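Local structure of lipase (1LGY) at residues Q15-Y20 and Q197-K202; A21-T26 and N64-R69; I76-R81 and L152-D157. The protein hydrolyses the ester bonds of triacylglycerols and of their partial glycerides, with a strong preference for positions 1 and 3. One frame throughout, in Å; residues are numbered along the deposited sequence.

Overall arrangement
Starting from the N terminus, helix 11-26 is laid on the central mixed sheet and supplies two of the three contacts. Its residues 15-20 close a loop of 176 residues against strand 196-201 in interaction 1, and the next turns, 21-26, reach strand 63-70 in interaction 2, a short loop nested inside the first. Interaction 3 follows in series: strand 75-81, the antiparallel neighbour of 63-70, meets helix 146-161, again within the loop of interaction 1. One helix is thus tied to two distant strands of the sheet, while the third contact binds that sheet to the helix following the nucleophile Ser145. Strand pairing and packing around Ile23 join interactions 2 and 3.

Interaction 1 (Q15-Y20 and Q197-K202); sequences QEFTKY and QRTVHK
The ring of Phe17 receives two kinds of neighbour from the strand: Thr199 places OG1 over one face, and the side chain of Gln197 lies along the edge. The hydroxyl oxygen sits 4.0 Å above the ring plane, displaced toward the rim, with CG as its nearest ring atom. Along the edge, CG of Gln197 lies in the plane of the ring and the amide oxygen OE1 close to it, the amide being turned 32° from the ring. This is helix-on-sheet packing in an alpha/beta-hydrolase fold: helix 11-26 covers strand 196-201, which runs parallel to both of its neighbours, 170-175 and 221-227. Gln197 and Thr199, two residues apart on an extended strand, point to the same side of the sheet and meet one aromatic side chain from the helix, whereas Arg198 between them turns away. The bend of the Gln197 chain at chi2 (-73°) folds the amide back beside the ring. Apart from its contact with the phenyl face, the hydroxyl of Thr199 has a polar partner in Ser223 OG on the adjoining strand, and Phe17 also touches Ser223. Gln197 leans on Phe173 of strand 170-175 as well. The strand leads on toward the catalytic site: the side chain of Thr199 is about 8 Å from that of Asp204, a member of the charge-relay system. The tightest point of the contact is at the ring edge, where Gln197 OE1 approaches Phe17 CE1 to 3.0 Å and CZ of the same ring to 3.3 Å.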
ATOM      1  N   GLN A  15      16.570  -3.814   0.260  1.00 19.22           N
ATOM      2  CA  GLN A  15      16.160  -5.153   0.560  1.00 19.47           C
ATOM      3  C   GLN A  15      14.839  -5.145   1.248  1.00 19.39           C
ATOM      4  O   GLN A  15      14.000  -5.997   0.968  1.00 18.60           O
ATOM      5  CB  GLN A  15      17.154  -5.826   1.467  1.00 25.68           C
ATOM      6  CG  GLN A  15      18.181  -6.538   0.611  1.00 35.03           C
ATOM      7  CD  GLN A  15      19.599  -6.428   1.146  1.00 39.26           C
ATOM      8  OE1 GLN A  15      19.983  -7.087   2.116  1.00 39.12           O
ATOM      9  NE2 GLN A  15      20.407  -5.588   0.492  1.00 42.16           N
ATOM     10  N   GLU A  16      14.659  -4.175   2.141  1.00 18.60           N
ATOM     11  CA  GLU A  16      13.413  -4.096   2.875  1.00 18.38           C
ATOM     12  C   GLU A  16      12.289  -3.722   1.941  1.00 17.02           C
ATOM     13  O   GLU A  16      11.245  -4.342   1.989  1.00 18.20           O
ATOM     14  CB  GLU A  16      13.457  -3.051   3.951  1.00 21.16           C
ATOM     15  CG  GLU A  16      12.865  -3.591   5.254  1.00 29.29           C
ATOM     16  CD  GLU A  16      12.121  -2.562   6.133  1.00 32.82           C
ATOM     17  OE1 GLU A  16      12.404  -1.345   6.075  1.00 28.28           O
ATOM     18  OE2 GLU A  16      11.237  -3.015   6.890  1.00 36.15           O
ATOM     19  N   PHE A  17      12.494  -2.715   1.099  1.00 17.26           N
ATOM     20  CA  PHE A  17      11.499  -2.256   0.141  1.00 17.45           C
ATOM     21  C   PHE A  17      11.237  -3.349  -0.895  1.00 20.23           C
ATOM     22  O   PHE A  17      10.181  -3.335  -1.544  1.00 20.31           O
ATOM     23  CB  PHE A  17      12.008  -1.011  -0.572  1.00 14.54           C
ATOM     24  CG  PHE A  17      12.257   0.283   0.230  1.00 11.76           C
ATOM     25  CD1 PHE A  17      11.433   0.690   1.284  1.00 15.57           C
ATOM     26  CD2 PHE A  17      13.281   1.122  -0.165  1.00  9.83           C
ATOM     27  CE1 PHE A  17      11.635   1.919   1.908  1.00 15.07           C
ATOM     28  CE2 PHE A  17      13.487   2.345   0.452  1.00 10.02           C
ATOM     29  CZ  PHE A  17      12.666   2.752   1.487  1.00 15.63           C
ATOM     30  N   THR A  18      12.176  -4.312  -1.096  1.00 18.14           N
ATOM     31  CA  THR A  18      11.905  -5.307  -2.105  1.00 16.99           C
ATOM     32  C   THR A  18      11.037  -6.382  -1.498  1.00 18.66           C
ATOM     33  O   THR A  18      10.147  -6.879  -2.181  1.00 17.07           O
ATOM     34  CB  THR A  18      13.145  -5.968  -2.653  1.00 18.93           C
ATOM     35  OG1 THR A  18      13.983  -4.934  -3.127  1.00 21.97           O
ATOM     36  CG2 THR A  18      12.843  -6.883  -3.858  1.00 15.68           C
ATOM     37  N   LYS A  19      11.230  -6.683  -0.199  1.00 18.67           N
ATOM     38  CA  LYS A  19      10.496  -7.719   0.508  1.00 15.09           C
ATOM     39  C   LYS A  19       9.036  -7.410   0.456  1.00 16.32           C
ATOM     40  O   LYS A  19       8.237  -8.311   0.242  1.00 21.53           O
ATOM     41  CB  LYS A  19      10.932  -7.810   1.979  1.00 15.14           C
ATOM     42  CG  LYS A  19      10.098  -8.707   2.855  1.00 10.13           C
ATOM     43  CD  LYS A  19      10.968  -8.982   4.040  1.00 17.37           C
ATOM     44  CE  LYS A  19      10.381 -10.098   4.896  1.00 19.42           C
ATOM     45  NZ  LYS A  19       9.664  -9.539   6.025  1.00 23.50           N
ATOM     46  N   TYR A  20       8.704  -6.126   0.587  1.00 17.64           N
ATOM     47  CA  TYR A  20       7.323  -5.740   0.583  1.00 15.10           C
ATOM     48  C   TYR A  20       6.701  -5.576  -0.770  1.00 16.41           C
ATOM     49  O   TYR A  20       5.486  -5.743  -0.881  1.00 20.45           O
ATOM     50  CB  TYR A  20       7.194  -4.493   1.385  1.00 15.50           C
ATOM     51  CG  TYR A  20       7.523  -4.826   2.822  1.00 10.33           C
ATOM     52  CD1 TYR A  20       6.814  -5.816   3.487  1.00 14.61           C
ATOM     53  CD2 TYR A  20       8.556  -4.179   3.457  1.00 15.59           C
ATOM     54  CE1 TYR A  20       7.135  -6.175   4.786  1.00 10.81           C
ATOM     55  CE2 TYR A  20       8.880  -4.524   4.755  1.00 12.02           C
ATOM     56  CZ  TYR A  20       8.168  -5.522   5.402  1.00 15.40           C
ATOM     57  OH  TYR A  20       8.515  -5.886   6.690  1.00 22.91           O
ATOM     58  N   GLN A 197       6.016   4.155   3.936  1.00 13.57           N
ATOM     59  CA  GLN A 197       7.044   4.168   2.934  1.00  9.55           C
ATOM     60  C   GLN A 197       6.413   4.033   1.555  1.00 13.34           C
ATOM     61  O   GLN A 197       5.983   2.922   1.258  1.00 15.69           O
ATOM     62  CB  GLN A 197       7.952   3.005   3.168  1.00 15.66           C
ATOM     63  CG  GLN A 197       8.745   2.992   4.453  1.00 18.67           C
ATOM     64  CD  GLN A 197       9.870   4.006   4.451  1.00 20.53           C
ATOM     65  OE1 GLN A 197      10.490   4.288   3.416  1.00 17.49           O
ATOM     66  NE2 GLN A 197      10.133   4.564   5.637  1.00 21.63           N
ATOM     67  N   ARG A 198       6.351   5.074   0.683  1.00  9.53           N
ATOM     68  CA  ARG A 198       5.802   4.959  -0.639  1.00 11.43           C
ATOM     69  C   ARG A 198       6.902   4.748  -1.669  1.00 10.80           C
ATOM     70  O   ARG A 198       7.611   5.705  -1.989  1.00 13.45           O
ATOM     71  CB  ARG A 198       5.050   6.207  -1.102  1.00  5.61           C
ATOM     72  CG  ARG A 198       4.098   6.798  -0.129  1.00 12.10           C
ATOM     73  CD  ARG A 198       3.423   8.009  -0.678  1.00 10.02           C
ATOM     74  NE  ARG A 198       4.321   9.139  -0.886  1.00 15.83           N
ATOM     75  CZ  ARG A 198       4.692   9.529  -2.125  1.00 18.51           C
ATOM     76  NH1 ARG A 198       4.252   8.867  -3.207  1.00 12.42           N
ATOM     77  NH2 ARG A 198       5.445  10.626  -2.310  1.00 14.84           N
ATOM     78  N   THR A 199       7.108   3.536  -2.189  1.00 11.37           N
ATOM     79  CA  THR A 199       8.048   3.344  -3.279  1.00 11.79           C
ATOM     80  C   THR A 199       7.314   3.622  -4.579  1.00 12.09           C
ATOM     81  O   THR A 199       6.128   3.310  -4.694  1.00 15.25           O
ATOM     82  CB  THR A 199       8.606   1.910  -3.376  1.00 14.38           C
ATOM     83  OG1 THR A 199       9.401   1.647  -2.236  1.00  6.74           O
ATOM     84  CG2 THR A 199       9.521   1.738  -4.596  1.00 11.44           C
ATOM     85  N   VAL A 200       7.991   4.285  -5.530  1.00 14.67           N
ATOM     86  CA  VAL A 200       7.501   4.478  -6.895  1.00 15.14           C
ATOM     87  C   VAL A 200       8.690   4.211  -7.820  1.00 19.80           C
ATOM     88  O   VAL A 200       9.816   4.627  -7.587  1.00 17.12           O
ATOM     89  CB  VAL A 200       6.886   5.932  -7.172  1.00 12.22           C
ATOM     90  CG1 VAL A 200       7.024   6.790  -5.949  1.00 12.26           C
ATOM     91  CG2 VAL A 200       7.494   6.601  -8.411  1.00 12.74           C
ATOM     92  N   HIS A 201       8.379   3.488  -8.902  1.00 22.44           N
ATOM     93  CA  HIS A 201       9.351   3.030  -9.854  1.00 25.07           C
ATOM     94  C   HIS A 201       9.335   3.831 -11.122  1.00 27.58           C
ATOM     95  O   HIS A 201       8.401   3.831 -11.930  1.00 26.11           O
ATOM     96  CB  HIS A 201       9.056   1.574 -10.116  1.00 26.03           C
ATOM     97  CG  HIS A 201       9.771   0.936 -11.266  1.00 25.29           C
ATOM     98  ND1 HIS A 201      11.008   0.491 -11.310  1.00 26.31           N
ATOM     99  CD2 HIS A 201       9.188   0.725 -12.481  1.00 24.32           C
ATOM    100  CE1 HIS A 201      11.183   0.017 -12.516  1.00 26.75           C
ATOM    101  NE2 HIS A 201      10.082   0.167 -13.209  1.00 23.73           N
ATOM    102  N   LYS A 202      10.494   4.465 -11.244  1.00 29.98           N
ATOM    103  CA  LYS A 202      10.826   5.295 -12.374  1.00 32.20           C
ATOM    104  C   LYS A 202       9.640   6.206 -12.768  1.00 31.61           C
ATOM    105  O   LYS A 202       9.114   6.974 -11.951  1.00 28.85           O
ATOM    106  CB  LYS A 202      11.306   4.334 -13.522  1.00 31.49           C
ATOM    107  CG  LYS A 202      12.308   3.237 -13.123  1.00 37.43           C
ATOM    108  CD  LYS A 202      13.216   2.577 -14.191  1.00 36.43           C
ATOM    109  CE  LYS A 202      12.485   1.905 -15.361  1.00 42.04           C
ATOM    110  NZ  LYS A 202      13.322   0.971 -16.123  1.00 40.33           N
TER

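Interaction 2 (A21-T26 and N64-R69); sequences AGIAAT and NGYVLR
Thr26 and Tyr66 meet through their hydroxyls, and here the packing is tight. The phenol of Tyr66 appears to donate a hydrogen bond to Thr26 OG1, which lies at the edge of the ring and in its plane; the angle CZ-OH-OG1 at the phenol oxygen is near 127°. Thr26 OG1 in turn appears to donate to the carbonyl oxygen of Ile23, one helical turn back. Both modelled separations, 2.4 Å between Tyr66 OH and Thr26 OG1 and 2.5 Å between Thr26 OG1 and Ile23 O, are too short to be taken literally, and the details of the bonding are doubtful. With chi1 at 67°, OG1 stands between the backbone N and the carbonyl carbon of Thr26, within reach of both Ile23 O and the phenol. In the wider alpha/beta-hydrolase fold, the hydroxyl pair joins the C-terminal part of helix 11-26 to strand 63-70, next to the outermost strand 51-58, while Gln42 and Cys43 of helix 41-46 pack against Thr26. Away from the hydroxyl pair the fit is looser. Ile23 meets the strand only through the phenol oxygen, with CG2 at 3.8 Å from Tyr66 OH. Farther along, Leu68 also points toward the helix, but its nearest approach is 5.5 Å, between Leu68 CD2 and Ile23 CG2, and it rests instead on Trp38 and on Ile52 of strand 51-58.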
ATOM      1  N   ALA A  21       7.467  -5.293  -1.821  1.00 11.93           N
ATOM      2  CA  ALA A  21       6.904  -5.287  -3.134  1.00  5.51           C
ATOM      3  C   ALA A  21       6.545  -6.725  -3.475  1.00 11.78           C
ATOM      4  O   ALA A  21       5.443  -7.012  -3.923  1.00 15.29           O
ATOM      5  CB  ALA A  21       7.934  -4.765  -4.057  1.00 13.29           C
ATOM      6  N   GLY A  22       7.414  -7.686  -3.133  1.00 15.77           N
ATOM      7  CA  GLY A  22       7.170  -9.119  -3.325  1.00 12.32           C
ATOM      8  C   GLY A  22       5.934  -9.665  -2.607  1.00 11.97           C
ATOM      9  O   GLY A  22       5.253 -10.545  -3.148  1.00 14.57           O
ATOM     10  N   ILE A  23       5.593  -9.150  -1.423  1.00  6.11           N
ATOM     11  CA  ILE A  23       4.415  -9.587  -0.721  1.00  3.13           C
ATOM     12  C   ILE A  23       3.232  -8.932  -1.380  1.00  5.57           C
ATOM     13  O   ILE A  23       2.286  -9.628  -1.709  1.00  6.46           O
ATOM     14  CB  ILE A  23       4.513  -9.194   0.760  1.00  6.46           C
ATOM     15  CG1 ILE A  23       5.711  -9.960   1.396  1.00  2.06           C
ATOM     16  CG2 ILE A  23       3.208  -9.534   1.460  1.00  3.11           C
ATOM     17  CD1 ILE A  23       5.901  -9.956   2.931  1.00  6.61           C
ATOM     18  N   ALA A  24       3.269  -7.629  -1.666  1.00  7.30           N
ATOM     19  CA  ALA A  24       2.191  -7.002  -2.433  1.00  9.78           C
ATOM     20  C   ALA A  24       1.924  -7.745  -3.749  1.00  7.26           C
ATOM     21  O   ALA A  24       0.771  -7.858  -4.120  1.00 11.43           O
ATOM     22  CB  ALA A  24       2.559  -5.581  -2.742  1.00  3.32           C
ATOM     23  N   ALA A  25       2.902  -8.441  -4.352  1.00  8.46           N
ATOM     24  CA  ALA A  25       2.661  -9.140  -5.623  1.00 10.24           C
ATOM     25  C   ALA A  25       1.890 -10.427  -5.548  1.00  8.13           C
ATOM     26  O   ALA A  25       1.196 -10.875  -6.453  1.00  8.02           O
ATOM     27  CB  ALA A  25       3.974  -9.430  -6.284  1.00 11.36           C
ATOM     28  N   THR A  26       1.936 -10.968  -4.347  1.00 12.90           N
ATOM     29  CA  THR A  26       1.255 -12.204  -4.036  1.00 11.79           C
ATOM     30  C   THR A  26      -0.230 -12.048  -4.073  1.00  9.78           C
ATOM     31  O   THR A  26      -0.926 -13.011  -4.367  1.00  8.83           O
ATOM     32  CB  THR A  26       1.653 -12.731  -2.634  1.00 15.50           C
ATOM     33  OG1 THR A  26       1.162 -11.844  -1.631  1.00 15.77           O
ATOM     34  CG2 THR A  26       3.149 -12.807  -2.500  1.00  7.67           C
ATOM     35  N   ASN A  64      -9.535  -7.085  -3.497  1.00 14.58           N
ATOM     36  CA  ASN A  64      -9.266  -8.330  -2.806  1.00 12.05           C
ATOM     37  C   ASN A  64      -8.180  -8.136  -1.769  1.00 12.25           C
ATOM     38  O   ASN A  64      -7.518  -7.113  -1.769  1.00 15.49           O
ATOM     39  CB  ASN A  64      -8.842  -9.373  -3.772  1.00  9.60           C
ATOM     40  CG  ASN A  64      -9.827  -9.534  -4.897  1.00  4.39           C
ATOM     41  OD1 ASN A  64     -10.519 -10.527  -4.950  1.00  8.09           O
ATOM     42  ND2 ASN A  64      -9.881  -8.582  -5.832  1.00 11.88           N
ATOM     43  N   GLY A  65      -8.033  -9.044  -0.812  1.00  9.64           N
ATOM     44  CA  GLY A  65      -6.995  -8.875   0.165  1.00 13.18           C
ATOM     45  C   GLY A  65      -6.851 -10.102   1.016  1.00 13.88           C
ATOM     46  O   GLY A  65      -7.598 -11.061   0.850  1.00 19.43           O
ATOM     47  N   TYR A  66      -5.934 -10.122   1.954  1.00 12.18           N
ATOM     48  CA  TYR A  66      -5.865 -11.251   2.854  1.00  8.43           C
ATOM     49  C   TYR A  66      -5.164 -10.979   4.158  1.00 12.18           C
ATOM     50  O   TYR A  66      -4.343 -10.075   4.234  1.00 14.64           O
ATOM     51  CB  TYR A  66      -5.168 -12.389   2.183  1.00 10.47           C
ATOM     52  CG  TYR A  66      -3.723 -12.168   1.776  1.00  6.06           C
ATOM     53  CD1 TYR A  66      -2.684 -12.398   2.685  1.00  7.60           C
ATOM     54  CD2 TYR A  66      -3.432 -11.795   0.464  1.00  7.82           C
ATOM     55  CE1 TYR A  66      -1.349 -12.258   2.287  1.00  8.71           C
ATOM     56  CE2 TYR A  66      -2.096 -11.659   0.056  1.00  2.30           C
ATOM     57  CZ  TYR A  66      -1.080 -11.891   0.978  1.00  9.10           C
ATOM     58  OH  TYR A  66       0.225 -11.710   0.606  1.00 18.19           O
ATOM     59  N   VAL A  67      -5.440 -11.723   5.231  1.00 13.71           N
ATOM     60  CA  VAL A  67      -4.691 -11.539   6.478  1.00 13.20           C
ATOM     61  C   VAL A  67      -3.769 -12.758   6.534  1.00 12.44           C
ATOM     62  O   VAL A  67      -4.164 -13.894   6.246  1.00  5.36           O
ATOM     63  CB  VAL A  67      -5.655 -11.505   7.686  1.00 13.91           C
ATOM     64  CG1 VAL A  67      -4.844 -11.430   8.955  1.00 13.32           C
ATOM     65  CG2 VAL A  67      -6.549 -10.258   7.642  1.00 11.95           C
ATOM     66  N   LEU A  68      -2.511 -12.542   6.870  1.00 12.44           N
ATOM     67  CA  LEU A  68      -1.578 -13.653   6.871  1.00 14.58           C
ATOM     68  C   LEU A  68      -0.798 -13.601   8.171  1.00 11.86           C
ATOM     69  O   LEU A  68      -0.451 -12.492   8.549  1.00 17.51           O
ATOM     70  CB  LEU A  68      -0.691 -13.463   5.660  1.00 13.88           C
ATOM     71  CG  LEU A  68       0.470 -14.421   5.449  1.00 13.29           C
ATOM     72  CD1 LEU A  68       0.035 -15.627   4.659  1.00 10.37           C
ATOM     73  CD2 LEU A  68       1.553 -13.722   4.645  1.00 15.55           C
ATOM     74  N   ARG A  69      -0.553 -14.667   8.936  1.00 13.88           N
ATOM     75  CA  ARG A  69       0.326 -14.601  10.110  1.00 11.13           C
ATOM     76  C   ARG A  69       1.581 -15.435   9.859  1.00 14.18           C
ATOM     77  O   ARG A  69       1.618 -16.410   9.107  1.00 15.22           O
ATOM     78  CB  ARG A  69      -0.405 -15.123  11.322  1.00 11.45           C
ATOM     79  CG  ARG A  69       0.313 -14.909  12.630  1.00 10.30           C
ATOM     80  CD  ARG A  69      -0.401 -15.700  13.660  1.00 15.09           C
ATOM     81  NE  ARG A  69      -0.161 -17.113  13.455  1.00 18.09           N
ATOM     82  CZ  ARG A  69      -1.147 -17.986  13.563  1.00 21.46           C
ATOM     83  NH1 ARG A  69      -2.382 -17.638  13.876  1.00 22.63           N
ATOM     84  NH2 ARG A  69      -0.929 -19.243  13.254  1.00 24.50           N
TER

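Interaction 3 (I76-R81 and L152-D157); sequences IYLVFR and LLAGMD
Leu78 is the first residue of the strand to meet the helix, placing its CD1 methyl 4.0 Å from CB of Ala154. The same leucine touches Tyr123 of helix 110-133, which also packs on Ala154, so a second helix borders the junction. Val79 follows on the other face of the sheet, as alternation along a strand demands, and packs on Ala27. Phe80 then returns to the side of Leu78 and makes the closer approach: its CE1 atom is 3.6 Å from CB of Ala154 and CZ of the same ring 3.8 Å. The ring meets this methyl obliquely, through the neighbouring atoms CE1 and CZ; with chi1 at -61°, CG stands beside the backbone N and the ring projects from the sheet. Strand 75-81 lies parallel to 138-144 in the central sheet of the alpha/beta hydrolase, and between that neighbouring strand and helix 146-161 stands the nucleophile Ser145, in the tight turn called the nucleophile elbow. Ala154 is on the helix leaving that elbow. Phe80 touches residues of the elbow too, its side chain being about 9 Å from that of Ser145, and packs on Val141 of the strand leading into it. On the helix side, a single methyl serves both partners, and all three touching residues are buried. CA of Leu78 and CA of Ala154 are 8.7 Å apart, a distance consistent with the small alanine side chain at this point. Leu78 CD1 and Phe80 CE1 are themselves 3.9 Å apart, and the directions from Ala154 CB to these two atoms open by about 60°, so the three carbons form a nearly equilateral triangle.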
ATOM      1  N   ILE A  76       1.856 -10.091  11.353  1.00 13.86           N
ATOM      2  CA  ILE A  76       0.527 -10.262  10.838  1.00 16.52           C
ATOM      3  C   ILE A  76       0.525  -9.260   9.712  1.00 17.85           C
ATOM      4  O   ILE A  76       0.681  -8.063   9.947  1.00 19.06           O
ATOM      5  CB  ILE A  76      -0.537  -9.833  11.821  1.00 14.72           C
ATOM      6  CG1 ILE A  76      -0.390 -10.600  13.086  1.00 18.33           C
ATOM      7  CG2 ILE A  76      -1.915 -10.104  11.221  1.00 21.42           C
ATOM      8  CD1 ILE A  76      -1.006  -9.766  14.187  1.00 13.42           C
ATOM      9  N   TYR A  77       0.368  -9.777   8.498  1.00 16.58           N
ATOM     10  CA  TYR A  77       0.384  -8.990   7.279  1.00 12.13           C
ATOM     11  C   TYR A  77      -1.019  -8.709   6.811  1.00  9.63           C
ATOM     12  O   TYR A  77      -1.808  -9.641   6.835  1.00 13.65           O
ATOM     13  CB  TYR A  77       1.094  -9.748   6.161  1.00 17.73           C
ATOM     14  CG  TYR A  77       2.607  -9.871   6.314  1.00 20.38           C
ATOM     15  CD1 TYR A  77       3.423  -8.807   5.927  1.00 21.03           C
ATOM     16  CD2 TYR A  77       3.182 -11.031   6.818  1.00 19.41           C
ATOM     17  CE1 TYR A  77       4.802  -8.890   6.043  1.00 19.02           C
ATOM     18  CE2 TYR A  77       4.571 -11.126   6.927  1.00 23.27           C
ATOM     19  CZ  TYR A  77       5.358 -10.052   6.540  1.00 21.11           C
ATOM     20  OH  TYR A  77       6.719 -10.124   6.660  1.00 23.64           O
ATOM     21  N   LEU A  78      -1.369  -7.497   6.375  1.00  4.85           N
ATOM     22  CA  LEU A  78      -2.687  -7.233   5.837  1.00  6.84           C
ATOM     23  C   LEU A  78      -2.329  -6.810   4.413  1.00 11.14           C
ATOM     24  O   LEU A  78      -1.543  -5.868   4.264  1.00 12.13           O
ATOM     25  CB  LEU A  78      -3.303  -6.095   6.523  1.00  5.67           C
ATOM     26  CG  LEU A  78      -4.797  -5.912   6.763  1.00  9.47           C
ATOM     27  CD1 LEU A  78      -4.961  -4.421   7.048  1.00  2.29           C
ATOM     28  CD2 LEU A  78      -5.683  -6.377   5.615  1.00  3.75           C
ATOM     29  N   VAL A  79      -2.820  -7.482   3.345  1.00  9.14           N
ATOM     30  CA  VAL A  79      -2.346  -7.176   1.995  1.00  7.38           C
ATOM     31  C   VAL A  79      -3.533  -6.884   1.137  1.00  7.45           C
ATOM     32  O   VAL A  79      -4.498  -7.629   1.179  1.00  6.63           O
ATOM     33  CB  VAL A  79      -1.549  -8.396   1.439  1.00 11.81           C
ATOM     34  CG1 VAL A  79      -1.160  -8.238  -0.024  1.00  4.33           C
ATOM     35  CG2 VAL A  79      -0.275  -8.537   2.269  1.00  9.12           C
ATOM     36  N   PHE A  80      -3.472  -5.853   0.308  1.00 10.91           N
ATOM     37  CA  PHE A  80      -4.587  -5.527  -0.592  1.00 11.91           C
ATOM     38  C   PHE A  80      -4.207  -5.425  -2.056  1.00 12.55           C
ATOM     39  O   PHE A  80      -3.044  -5.280  -2.421  1.00  7.33           O
ATOM     40  CB  PHE A  80      -5.229  -4.189  -0.292  1.00 10.89           C
ATOM     41  CG  PHE A  80      -5.856  -4.015   1.069  1.00 12.61           C
ATOM     42  CD1 PHE A  80      -5.064  -3.597   2.125  1.00  6.81           C
ATOM     43  CD2 PHE A  80      -7.222  -4.275   1.253  1.00 10.44           C
ATOM     44  CE1 PHE A  80      -5.633  -3.438   3.378  1.00  5.95           C
ATOM     45  CE2 PHE A  80      -7.763  -4.104   2.523  1.00 14.28           C
ATOM     46  CZ  PHE A  80      -6.974  -3.690   3.584  1.00  6.31           C
ATOM     47  N   ARG A  81      -5.258  -5.488  -2.896  1.00 14.15           N
ATOM     48  CA  ARG A  81      -5.145  -5.160  -4.321  1.00 12.23           C
ATOM     49  C   ARG A  81      -6.529  -4.780  -4.848  1.00 13.80           C
ATOM     50  O   ARG A  81      -7.540  -5.273  -4.357  1.00 10.19           O
ATOM     51  CB  ARG A  81      -4.673  -6.327  -5.167  1.00 12.48           C
ATOM     52  CG  ARG A  81      -5.652  -7.483  -5.268  1.00 14.49           C
ATOM     53  CD  ARG A  81      -5.263  -8.375  -6.395  1.00 13.37           C
ATOM     54  NE  ARG A  81      -6.424  -9.138  -6.741  1.00 16.17           N
ATOM     55  CZ  ARG A  81      -7.034  -8.848  -7.873  1.00 18.83           C
ATOM     56  NH1 ARG A  81      -6.621  -7.894  -8.690  1.00 23.65           N
ATOM     57  NH2 ARG A  81      -8.090  -9.534  -8.224  1.00 24.93           N
ATOM     58  N   LEU A 152      -3.260   2.400   2.957  1.00 10.60           N
ATOM     59  CA  LEU A 152      -3.076   3.584   3.746  1.00  5.34           C
ATOM     60  C   LEU A 152      -4.308   3.873   4.571  1.00  7.55           C
ATOM     61  O   LEU A 152      -4.140   4.183   5.743  1.00 10.46           O
ATOM     62  CB  LEU A 152      -2.741   4.730   2.847  1.00  3.35           C
ATOM     63  CG  LEU A 152      -2.640   6.085   3.546  1.00  2.38           C
ATOM     64  CD1 LEU A 152      -1.602   6.081   4.632  1.00  2.17           C
ATOM     65  CD2 LEU A 152      -2.298   7.106   2.508  1.00  2.94           C
ATOM     66  N   LEU A 153      -5.521   3.689   4.045  1.00  8.75           N
ATOM     67  CA  LEU A 153      -6.749   3.931   4.791  1.00  5.52           C
ATOM     68  C   LEU A 153      -6.919   2.850   5.825  1.00  9.78           C
ATOM     69  O   LEU A 153      -7.587   3.078   6.838  1.00 13.26           O
ATOM     70  CB  LEU A 153      -7.961   3.892   3.886  1.00  3.62           C
ATOM     71  CG  LEU A 153      -8.046   5.027   2.859  1.00  9.53           C
ATOM     72  CD1 LEU A 153      -8.945   4.663   1.688  1.00  7.33           C
ATOM     73  CD2 LEU A 153      -8.562   6.247   3.581  1.00  2.37           C
ATOM     74  N   ALA A 154      -6.340   1.666   5.573  1.00  8.25           N
ATOM     75  CA  ALA A 154      -6.484   0.532   6.470  1.00  7.32           C
ATOM     76  C   ALA A 154      -5.598   0.759   7.689  1.00  9.82           C
ATOM     77  O   ALA A 154      -6.047   0.580   8.828  1.00 13.94           O
ATOM     78  CB  ALA A 154      -6.052  -0.772   5.773  1.00  3.02           C
ATOM     79  N   GLY A 155      -4.344   1.203   7.480  1.00  7.95           N
ATOM     80  CA  GLY A 155      -3.427   1.416   8.582  1.00  6.71           C
ATOM     81  C   GLY A 155      -3.887   2.641   9.339  1.00  5.46           C
ATOM     82  O   GLY A 155      -3.611   2.770  10.521  1.00  3.01           O
ATOM     83  N   MET A 156      -4.555   3.586   8.676  1.00  3.12           N
ATOM     84  CA  MET A 156      -5.022   4.743   9.444  1.00  8.58           C
ATOM     85  C   MET A 156      -6.220   4.435  10.303  1.00  7.82           C
ATOM     86  O   MET A 156      -6.384   5.065  11.329  1.00 17.66           O
ATOM     87  CB  MET A 156      -5.398   5.919   8.538  1.00  8.10           C
ATOM     88  CG  MET A 156      -4.201   6.556   7.910  1.00  7.67           C
ATOM     89  SD  MET A 156      -3.194   7.243   9.223  1.00 12.05           S
ATOM     90  CE  MET A 156      -1.740   6.280   9.037  1.00  2.16           C
ATOM     91  N   ASP A 157      -7.065   3.488   9.926  1.00 10.47           N
ATOM     92  CA  ASP A 157      -8.290   3.127  10.612  1.00  9.98           C
ATOM     93  C   ASP A 157      -7.968   2.152  11.701  1.00 11.25           C
ATOM     94  O   ASP A 157      -8.672   2.119  12.694  1.00  9.82           O
ATOM     95  CB  ASP A 157      -9.247   2.474   9.633  1.00 15.87           C
ATOM     96  CG  ASP A 157     -10.619   2.166  10.186  1.00 13.36           C
ATOM     97  OD1 ASP A 157     -11.324   3.103  10.551  1.00 18.50           O
ATOM     98  OD2 ASP A 157     -10.977   0.998  10.219  1.00 16.85           O
TER